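Local coordinates for putative methylase (Clostridium difficile, PDB 3LDU), which probably methylates guanine bases of ribosomal RNA and binds GTP in its methyltransferase domain, at residues W338-I343 with Y351-K356; F228-W233 with K239-V244. One frame throughout, in Å; residues are numbered along the deposited sequence.

Contact 1. Residues W338-I343 with Y351-K356; sequences WSYYLI and YEFGQK
Phe353 sets the rim of its ring against the Tyr340 phenol, with CZ 3.7 Å from Tyr340 CE1. The tyrosine carbon lies near the plane of the phenylalanine ring, at its edge, while the two ring planes stand 64° apart and the centroids 5.9 Å, an oblique meeting. With CG anti to the backbone N (chi1 -173°), the Phe353 ring points from the last turn of helix 349-353 to the strand. The same CZ also meets Leu342, whose CD1 comes to 4.3 Å, so one aromatic rim touches two side chains on the same face of strand 339-344. This strand belongs to the seven-stranded mixed sheet of the Rossmann-like methyltransferase domain, where it runs parallel to strand 304-307 and antiparallel to strand 368-375. Leu342 lies about 7 Å, side chain to side chain, from the GTP-binding Pro202. Past Phe353, Gly354, with positive phi, ends the helix, and Gln355 follows, its side chain reaching the phenol. The glutamine side chain is fully extended and approaches Tyr340 from the opposite direction. Its NE2 donates to Tyr340 OH over 2.8 Å in a nearly straight bond, N-H...O 165°. The oxygen lies in the amide plane, whereas NE2 sits at the edge of the phenol ring, close to its plane. The two flat groups are themselves strongly inclined to each other, and the bond fixes the hydroxyl end of a buried tyrosine. Phe332 and Tyr375 also meet the Tyr340 ring, while Arg333 of helix 315-333 forms a cation-pi contact with Phe353 and hydrogen-bonds its carbonyl oxygen through NH1.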
ATOM      1  N   TRP A 338      26.011   8.917   8.634  1.00 29.25           N
ATOM      2  CA  TRP A 338      24.728   8.223   8.498  1.00 24.53           C
ATOM      3  C   TRP A 338      23.795   8.978   7.546  1.00 27.13           C
ATOM      4  O   TRP A 338      24.020  10.149   7.237  1.00 28.54           O
ATOM      5  CB  TRP A 338      24.044   8.057   9.865  1.00 28.19           C
ATOM      6  CG  TRP A 338      24.574   6.915  10.704  1.00 27.97           C
ATOM      7  CD1 TRP A 338      25.881   6.677  11.029  1.00 29.85           C
ATOM      8  CD2 TRP A 338      23.804   5.885  11.344  1.00 26.82           C
ATOM      9  NE1 TRP A 338      25.974   5.551  11.821  1.00 28.30           N
ATOM     10  CE2 TRP A 338      24.716   5.044  12.026  1.00 25.90           C
ATOM     11  CE3 TRP A 338      22.437   5.573  11.394  1.00 22.98           C
ATOM     12  CZ2 TRP A 338      24.303   3.925  12.755  1.00 25.16           C
ATOM     13  CZ3 TRP A 338      22.029   4.466  12.127  1.00 23.17           C
ATOM     14  CH2 TRP A 338      22.962   3.652  12.793  1.00 25.41           C
ATOM     15  N   SER A 339      22.748   8.287   7.102  1.00 23.69           N
ATOM     16  CA  SER A 339      21.672   8.859   6.294  1.00 21.85           C
ATOM     17  C   SER A 339      20.410   8.747   7.141  1.00 28.59           C
ATOM     18  O   SER A 339      20.193   7.719   7.768  1.00 28.21           O
ATOM     19  CB  SER A 339      21.452   8.025   5.025  1.00 21.97           C
ATOM     20  OG  SER A 339      22.556   8.098   4.134  1.00 28.80           O
ATOM     21  N   TYR A 340      19.572   9.779   7.167  1.00 20.85           N
ATOM     22  CA  TYR A 340      18.349   9.682   7.958  1.00 20.61           C
ATOM     23  C   TYR A 340      17.152  10.244   7.198  1.00 22.59           C
ATOM     24  O   TYR A 340      17.292  11.177   6.404  1.00 22.03           O
ATOM     25  CB  TYR A 340      18.503  10.326   9.344  1.00 23.11           C
ATOM     26  CG  TYR A 340      19.504  11.471   9.426  1.00 26.43           C
ATOM     27  CD1 TYR A 340      19.103  12.784   9.233  1.00 24.79           C
ATOM     28  CD2 TYR A 340      20.836  11.235   9.741  1.00 28.63           C
ATOM     29  CE1 TYR A 340      20.001  13.837   9.318  1.00 31.69           C
ATOM     30  CE2 TYR A 340      21.758  12.295   9.825  1.00 26.50           C
ATOM     31  CZ  TYR A 340      21.324  13.592   9.613  1.00 32.98           C
ATOM     32  OH  TYR A 340      22.206  14.663   9.692  1.00 36.47           O
ATOM     33  N   TYR A 341      15.984   9.662   7.452  1.00 20.89           N
ATOM     34  CA  TYR A 341      14.772   9.970   6.700  1.00 20.02           C
ATOM     35  C   TYR A 341      13.632  10.030   7.700  1.00 18.83           C
ATOM     36  O   TYR A 341      13.461   9.110   8.496  1.00 19.04           O
ATOM     37  CB  TYR A 341      14.513   8.865   5.672  1.00 18.26           C
ATOM     38  CG  TYR A 341      15.665   8.670   4.702  1.00 17.28           C
ATOM     39  CD1 TYR A 341      15.671   9.300   3.460  1.00 21.44           C
ATOM     40  CD2 TYR A 341      16.769   7.877   5.046  1.00 22.20           C
ATOM     41  CE1 TYR A 341      16.726   9.128   2.565  1.00 20.75           C
ATOM     42  CE2 TYR A 341      17.837   7.714   4.159  1.00 25.10           C
ATOM     43  CZ  TYR A 341      17.804   8.336   2.921  1.00 27.82           C
ATOM     44  OH  TYR A 341      18.856   8.191   2.027  1.00 27.62           O
ATOM     45  N   LEU A 342      12.876  11.118   7.692  1.00 17.54           N
ATOM     46  CA  LEU A 342      11.831  11.304   8.692  1.00 17.93           C
ATOM     47  C   LEU A 342      10.555  11.764   8.026  1.00 23.16           C
ATOM     48  O   LEU A 342      10.578  12.663   7.179  1.00 22.30           O
ATOM     49  CB  LEU A 342      12.260  12.375   9.709  1.00 18.36           C
ATOM     50  CG  LEU A 342      13.476  12.055  10.581  1.00 25.40           C
ATOM     51  CD1 LEU A 342      14.725  12.621   9.920  1.00 28.00           C
ATOM     52  CD2 LEU A 342      13.323  12.623  11.988  1.00 27.15           C
ATOM     53  N   ILE A 343       9.443  11.149   8.405  1.00 20.74           N
ATOM     54  CA  ILE A 343       8.149  11.572   7.885  1.00 20.08           C
ATOM     55  C   ILE A 343       7.358  12.310   8.967  1.00 20.60           C
ATOM     56  O   ILE A 343       7.250  11.842  10.102  1.00 20.70           O
ATOM     57  CB  ILE A 343       7.340  10.366   7.316  1.00 19.90           C
ATOM     58  CG1 ILE A 343       5.977  10.853   6.823  1.00 19.27           C
ATOM     59  CG2 ILE A 343       7.209   9.242   8.353  1.00 17.90           C
ATOM     60  CD1 ILE A 343       5.242   9.851   5.894  1.00 22.08           C
ATOM     61  N   TYR A 351      13.408  23.555   9.947  1.00 30.80           N
ATOM     62  CA  TYR A 351      13.853  24.633  10.824  1.00 32.20           C
ATOM     63  C   TYR A 351      14.147  24.151  12.250  1.00 33.52           C
ATOM     64  O   TYR A 351      15.182  24.495  12.834  1.00 32.38           O
ATOM     65  CB  TYR A 351      12.847  25.785  10.827  1.00 28.31           C
ATOM     66  CG  TYR A 351      13.273  26.918  11.731  1.00 33.67           C
ATOM     67  CD1 TYR A 351      14.267  27.805  11.337  1.00 36.02           C
ATOM     68  CD2 TYR A 351      12.697  27.087  12.983  1.00 39.39           C
ATOM     69  CE1 TYR A 351      14.665  28.840  12.169  1.00 45.08           C
ATOM     70  CE2 TYR A 351      13.090  28.114  13.818  1.00 45.40           C
ATOM     71  CZ  TYR A 351      14.074  28.988  13.406  1.00 49.29           C
ATOM     72  OH  TYR A 351      14.472  30.016  14.235  1.00 54.84           O
ATOM     73  N   GLU A 352      13.257  23.345  12.820  1.00 29.37           N
ATOM     74  CA  GLU A 352      13.456  22.885  14.195  1.00 30.52           C
ATOM     75  C   GLU A 352      14.513  21.778  14.275  1.00 31.77           C
ATOM     76  O   GLU A 352      15.299  21.709  15.234  1.00 29.75           O
ATOM     77  CB  GLU A 352      12.133  22.416  14.799  1.00 33.54           C
ATOM     78  CG  GLU A 352      11.023  23.450  14.729  1.00 34.93           C
ATOM     79  CD  GLU A 352      11.289  24.665  15.604  1.00 43.25           C
ATOM     80  OE1 GLU A 352      12.218  24.615  16.443  1.00 45.11           O
ATOM     81  OE2 GLU A 352      10.561  25.673  15.455  1.00 44.62           O
ATOM     82  N   PHE A 353      14.531  20.921  13.256  1.00 28.31           N
ATOM     83  CA  PHE A 353      15.520  19.852  13.135  1.00 32.57           C
ATOM     84  C   PHE A 353      16.945  20.395  12.953  1.00 35.46           C
ATOM     85  O   PHE A 353      17.914  19.750  13.350  1.00 33.27           O
ATOM     86  CB  PHE A 353      15.144  18.936  11.970  1.00 31.37           C
ATOM     87  CG  PHE A 353      16.002  17.717  11.850  1.00 28.35           C
ATOM     88  CD1 PHE A 353      15.887  16.679  12.766  1.00 25.56           C
ATOM     89  CD2 PHE A 353      16.900  17.587  10.801  1.00 27.57           C
ATOM     90  CE1 PHE A 353      16.660  15.540  12.656  1.00 29.16           C
ATOM     91  CE2 PHE A 353      17.680  16.448  10.681  1.00 30.14           C
ATOM     92  CZ  PHE A 353      17.558  15.418  11.614  1.00 29.94           C
ATOM     93  N   GLY A 354      17.067  21.577  12.350  1.00 32.91           N
ATOM     94  CA  GLY A 354      18.359  22.235  12.220  1.00 31.07           C
ATOM     95  C   GLY A 354      19.145  21.862  10.977  1.00 34.79           C
ATOM     96  O   GLY A 354      20.364  22.032  10.932  1.00 34.43           O
ATOM     97  N   GLN A 355      18.452  21.350   9.962  1.00 29.18           N
ATOM     98  CA  GLN A 355      19.122  20.912   8.744  1.00 33.14           C
ATOM     99  C   GLN A 355      18.143  20.861   7.575  1.00 32.88           C
ATOM    100  O   GLN A 355      17.002  20.428   7.734  1.00 31.17           O
ATOM    101  CB  GLN A 355      19.757  19.535   8.977  1.00 35.69           C
ATOM    102  CG  GLN A 355      20.732  19.092   7.904  1.00 34.72           C
ATOM    103  CD  GLN A 355      21.353  17.753   8.223  1.00 38.70           C
ATOM    104  OE1 GLN A 355      22.061  17.171   7.398  1.00 42.85           O
ATOM    105  NE2 GLN A 355      21.078  17.244   9.421  1.00 31.60           N
ATOM    106  N   LYS A 356      18.587  21.335   6.410  1.00 34.04           N
ATOM    107  CA  LYS A 356      17.772  21.339   5.201  1.00 31.82           C
ATOM    108  C   LYS A 356      17.892  19.974   4.545  1.00 29.18           C
ATOM    109  O   LYS A 356      18.989  19.430   4.441  1.00 29.29           O
ATOM    110  CB  LYS A 356      18.249  22.437   4.237  1.00 33.11           C
ATOM    111  CG  LYS A 356      17.374  22.603   3.006  1.00 40.30           C
ATOM    112  CD  LYS A 356      17.667  23.892   2.251  1.00 51.83           C
ATOM    113  CE  LYS A 356      18.572  23.660   1.048  1.00 60.48           C
ATOM    114  NZ  LYS A 356      19.927  23.156   1.416  1.00 60.48           N
TER

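Contact 2. Residues F228-W233 with K239-V244; sequences FISEKW and KIWWDV
With CG anti to the carbonyl carbon in both Phe228 (chi1 -58°) and Glu231 (chi1 -70°), the two side chains converge on the indole of Trp241. Glu231 lays its CG over one face of the indole, 3.5 Å from the centroid of the five-membered ring and almost on the ring normal, a CH-pi contact made across the tryptophan at about a right angle. Phe228 meets the far end of the six-membered ring: CD2 comes to 3.2 Å from Trp241 CH2, and the planes, near parallel at 18°, are slid so far apart that the rings barely overlap. At the indole edge, NE1 gives a weak, bent hydrogen bond to Ser230 OG at 3.4 Å; that hydroxyl also bonds the carbonyl oxygen of Thr160. The Trp241 side chain thus joins helix 238-251 to the 3-10 turn 229-232, while Ala50 and Asn53 of helix 48-55, in the N-terminal part of the chain, touch it too. The Glu231 carboxylate turns back on its own turn, where OE1 accepts the backbone N-H of Phe228 at 2.9 Å through its anti lone pair. Arg245, one residue beyond Val244, forms a salt bridge with OE1; this pairing probably favours the charged carboxylate, while the aliphatic part of the same glutamate serves the aromatic face.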
ATOM      1  N   PHE A 228      -7.100 -13.606  -0.477  1.00 22.98           N
ATOM      2  CA  PHE A 228      -7.635 -12.609  -1.393  1.00 20.46           C
ATOM      3  C   PHE A 228      -8.958 -13.095  -1.928  1.00 24.55           C
ATOM      4  O   PHE A 228      -9.138 -14.297  -2.162  1.00 25.55           O
ATOM      5  CB  PHE A 228      -6.649 -12.381  -2.531  1.00 17.54           C
ATOM      6  CG  PHE A 228      -5.309 -11.936  -2.050  1.00 23.48           C
ATOM      7  CD1 PHE A 228      -5.066 -10.597  -1.805  1.00 22.13           C
ATOM      8  CD2 PHE A 228      -4.306 -12.858  -1.802  1.00 24.86           C
ATOM      9  CE1 PHE A 228      -3.826 -10.181  -1.337  1.00 21.58           C
ATOM     10  CE2 PHE A 228      -3.072 -12.448  -1.345  1.00 27.65           C
ATOM     11  CZ  PHE A 228      -2.837 -11.106  -1.107  1.00 26.57           C
ATOM     12  N   ILE A 229      -9.899 -12.173  -2.109  1.00 22.92           N
ATOM     13  CA  ILE A 229     -11.250 -12.562  -2.540  1.00 19.66           C
ATOM     14  C   ILE A 229     -11.248 -13.339  -3.860  1.00 22.19           C
ATOM     15  O   ILE A 229     -12.051 -14.255  -4.024  1.00 22.78           O
ATOM     16  CB  ILE A 229     -12.184 -11.329  -2.626  1.00 27.96           C
ATOM     17  CG1 ILE A 229     -13.652 -11.757  -2.665  1.00 32.56           C
ATOM     18  CG2 ILE A 229     -11.832 -10.465  -3.843  1.00 25.91           C
ATOM     19  CD1 ILE A 229     -14.087 -12.566  -1.459  1.00 37.25           C
ATOM     20  N   SER A 230     -10.348 -13.007  -4.789  1.00 23.16           N
ATOM     21  CA  SER A 230     -10.335 -13.660  -6.114  1.00 23.22           C
ATOM     22  C   SER A 230      -9.821 -15.100  -6.097  1.00 24.68           C
ATOM     23  O   SER A 230      -9.915 -15.817  -7.110  1.00 25.28           O
ATOM     24  CB  SER A 230      -9.504 -12.849  -7.116  1.00 21.31           C
ATOM     25  OG  SER A 230      -8.194 -12.610  -6.607  1.00 22.29           O
ATOM     26  N   GLU A 231      -9.275 -15.530  -4.963  1.00 24.76           N
ATOM     27  CA  GLU A 231      -8.851 -16.917  -4.833  1.00 28.40           C
ATOM     28  C   GLU A 231     -10.045 -17.864  -4.881  1.00 29.83           C
ATOM     29  O   GLU A 231      -9.885 -19.056  -5.163  1.00 34.17           O
ATOM     30  CB  GLU A 231      -8.051 -17.140  -3.550  1.00 26.50           C
ATOM     31  CG  GLU A 231      -6.687 -16.481  -3.569  1.00 22.35           C
ATOM     32  CD  GLU A 231      -5.889 -16.818  -2.336  1.00 34.95           C
ATOM     33  OE1 GLU A 231      -6.072 -16.131  -1.309  1.00 42.52           O
ATOM     34  OE2 GLU A 231      -5.088 -17.775  -2.393  1.00 33.63           O
ATOM     35  N   LYS A 232     -11.237 -17.341  -4.606  1.00 29.02           N
ATOM     36  CA  LYS A 232     -12.451 -18.162  -4.674  1.00 29.28           C
ATOM     37  C   LYS A 232     -13.158 -18.120  -6.039  1.00 25.56           C
ATOM     38  O   LYS A 232     -14.129 -18.849  -6.256  1.00 29.11           O
ATOM     39  CB  LYS A 232     -13.442 -17.768  -3.579  1.00 29.06           C
ATOM     40  CG  LYS A 232     -12.866 -17.830  -2.167  1.00 37.81           C
ATOM     41  CD  LYS A 232     -13.914 -17.410  -1.144  1.00 47.15           C
ATOM     42  CE  LYS A 232     -13.372 -17.467   0.274  1.00 57.62           C
ATOM     43  NZ  LYS A 232     -12.929 -18.842   0.644  1.00 62.19           N
ATOM     44  N   TRP A 233     -12.673 -17.296  -6.959  1.00 25.10           N
ATOM     45  CA  TRP A 233     -13.359 -17.123  -8.237  1.00 27.06           C
ATOM     46  C   TRP A 233     -13.283 -18.358  -9.120  1.00 29.09           C
ATOM     47  O   TRP A 233     -12.198 -18.823  -9.460  1.00 32.23           O
ATOM     48  CB  TRP A 233     -12.774 -15.942  -9.005  1.00 30.72           C
ATOM     49  CG  TRP A 233     -13.083 -14.607  -8.416  1.00 28.89           C
ATOM     50  CD1 TRP A 233     -13.842 -14.345  -7.307  1.00 22.88           C
ATOM     51  CD2 TRP A 233     -12.658 -13.335  -8.925  1.00 26.01           C
ATOM     52  NE1 TRP A 233     -13.894 -12.980  -7.087  1.00 23.35           N
ATOM     53  CE2 TRP A 233     -13.178 -12.344  -8.066  1.00 24.75           C
ATOM     54  CE3 TRP A 233     -11.882 -12.941 -10.023  1.00 22.29           C
ATOM     55  CZ2 TRP A 233     -12.947 -10.978  -8.274  1.00 24.12           C
ATOM     56  CZ3 TRP A 233     -11.659 -11.595 -10.228  1.00 23.37           C
ATOM     57  CH2 TRP A 233     -12.188 -10.627  -9.355  1.00 26.67           C
ATOM     58  N   LYS A 239      -4.958 -23.097 -10.188  1.00 32.09           N
ATOM     59  CA  LYS A 239      -3.580 -23.564 -10.222  1.00 37.24           C
ATOM     60  C   LYS A 239      -2.628 -22.366 -10.248  1.00 33.34           C
ATOM     61  O   LYS A 239      -1.529 -22.423  -9.704  1.00 32.28           O
ATOM     62  CB  LYS A 239      -3.367 -24.451 -11.448  1.00 44.04           C
ATOM     63  CG  LYS A 239      -1.954 -24.964 -11.633  1.00 48.31           C
ATOM     64  CD  LYS A 239      -1.897 -25.963 -12.782  1.00 57.71           C
ATOM     65  CE  LYS A 239      -0.514 -26.006 -13.405  1.00 63.41           C
ATOM     66  NZ  LYS A 239      -0.150 -24.686 -13.996  1.00 64.23           N
ATOM     67  N   ILE A 240      -3.063 -21.294 -10.897  1.00 29.22           N
ATOM     68  CA  ILE A 240      -2.249 -20.083 -10.995  1.00 27.64           C
ATOM     69  C   ILE A 240      -2.018 -19.470  -9.621  1.00 32.63           C
ATOM     70  O   ILE A 240      -0.870 -19.232  -9.238  1.00 30.31           O
ATOM     71  CB  ILE A 240      -2.853 -19.068 -11.965  1.00 26.36           C
ATOM     72  CG1 ILE A 240      -2.612 -19.537 -13.401  1.00 32.04           C
ATOM     73  CG2 ILE A 240      -2.218 -17.703 -11.771  1.00 28.71           C
ATOM     74  CD1 ILE A 240      -3.177 -18.615 -14.461  1.00 37.69           C
ATOM     75  N   TRP A 241      -3.094 -19.243  -8.866  1.00 29.26           N
ATOM     76  CA  TRP A 241      -2.949 -18.719  -7.502  1.00 31.84           C
ATOM     77  C   TRP A 241      -2.079 -19.657  -6.677  1.00 31.19           C
ATOM     78  O   TRP A 241      -1.246 -19.215  -5.883  1.00 26.41           O
ATOM     79  CB  TRP A 241      -4.310 -18.524  -6.820  1.00 31.57           C
ATOM     80  CG  TRP A 241      -4.772 -17.072  -6.737  1.00 37.18           C
ATOM     81  CD1 TRP A 241      -5.868 -16.514  -7.351  1.00 44.36           C
ATOM     82  CD2 TRP A 241      -4.152 -16.012  -5.992  1.00 33.62           C
ATOM     83  NE1 TRP A 241      -5.961 -15.174  -7.027  1.00 38.97           N
ATOM     84  CE2 TRP A 241      -4.920 -14.843  -6.201  1.00 36.84           C
ATOM     85  CE3 TRP A 241      -3.021 -15.937  -5.175  1.00 41.80           C
ATOM     86  CZ2 TRP A 241      -4.594 -13.623  -5.619  1.00 39.38           C
ATOM     87  CZ3 TRP A 241      -2.696 -14.717  -4.597  1.00 44.08           C
ATOM     88  CH2 TRP A 241      -3.481 -13.579  -4.823  1.00 43.88           C
ATOM     89  N   TRP A 242      -2.261 -20.963  -6.872  1.00 31.21           N
ATOM     90  CA  TRP A 242      -1.491 -21.927  -6.101  1.00 32.97           C
ATOM     91  C   TRP A 242       0.010 -21.860  -6.408  1.00 30.30           C
ATOM     92  O   TRP A 242       0.834 -21.799  -5.494  1.00 33.76           O
ATOM     93  CB  TRP A 242      -2.024 -23.350  -6.310  1.00 33.48           C
ATOM     94  CG  TRP A 242      -1.857 -24.165  -5.080  1.00 49.69           C
ATOM     95  CD1 TRP A 242      -2.628 -24.116  -3.952  1.00 55.30           C
ATOM     96  CD2 TRP A 242      -0.835 -25.132  -4.830  1.00 54.44           C
ATOM     97  NE1 TRP A 242      -2.152 -25.003  -3.016  1.00 61.66           N
ATOM     98  CE2 TRP A 242      -1.053 -25.641  -3.530  1.00 60.58           C
ATOM     99  CE3 TRP A 242       0.240 -25.623  -5.578  1.00 61.34           C
ATOM    100  CZ2 TRP A 242      -0.235 -26.617  -2.965  1.00 64.35           C
ATOM    101  CZ3 TRP A 242       1.051 -26.595  -5.014  1.00 66.80           C
ATOM    102  CH2 TRP A 242       0.808 -27.083  -3.721  1.00 68.08           C
ATOM    103  N   ASP A 243       0.352 -21.860  -7.693  1.00 30.09           N
ATOM    104  CA  ASP A 243       1.744 -21.804  -8.119  1.00 27.27           C
ATOM    105  C   ASP A 243       2.405 -20.495  -7.681  1.00 26.24           C
ATOM    106  O   ASP A 243       3.577 -20.478  -7.306  1.00 28.40           O
ATOM    107  CB  ASP A 243       1.847 -21.968  -9.633  1.00 27.78           C
ATOM    108  CG  ASP A 243       1.541 -23.390 -10.085  1.00 37.43           C
ATOM    109  OD1 ASP A 243       1.462 -24.277  -9.214  1.00 37.44           O
ATOM    110  OD2 ASP A 243       1.396 -23.616 -11.301  1.00 38.92           O
ATOM    111  N   VAL A 244       1.645 -19.405  -7.730  1.00 25.69           N
ATOM    112  CA  VAL A 244       2.160 -18.101  -7.304  1.00 26.95           C
ATOM    113  C   VAL A 244       2.487 -18.067  -5.811  1.00 27.20           C
ATOM    114  O   VAL A 244       3.524 -17.537  -5.412  1.00 26.65           O
ATOM    115  CB  VAL A 244       1.211 -16.949  -7.691  1.00 26.85           C
ATOM    116  CG1 VAL A 244       1.598 -15.659  -6.953  1.00 25.71           C
ATOM    117  CG2 VAL A 244       1.238 -16.740  -9.196  1.00 27.84           C
TER

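How the contacts relate
From the N terminus, contact 2 comes first: residues 228-233, in the loop after helix 208-217, meet the start of helix 238-251, closing a short loop of five intervening residues. Contact 1 closes later, between strand 339-344 and the end of helix 349-353, with seven residues between its segments. The two are in series and neither nests nor crosses. Both belong to the methyltransferase part of the chain but lie on opposite sides of the chain's centre, 44 Å apart between contact centres and about 23 Å between nearest atoms. Contact 2 borders helix 48-55 of the N-terminal region, whereas contact 1 joins the sheet of the Rossmann-like domain, at strand 339-344, to the short helix 349-353 that follows.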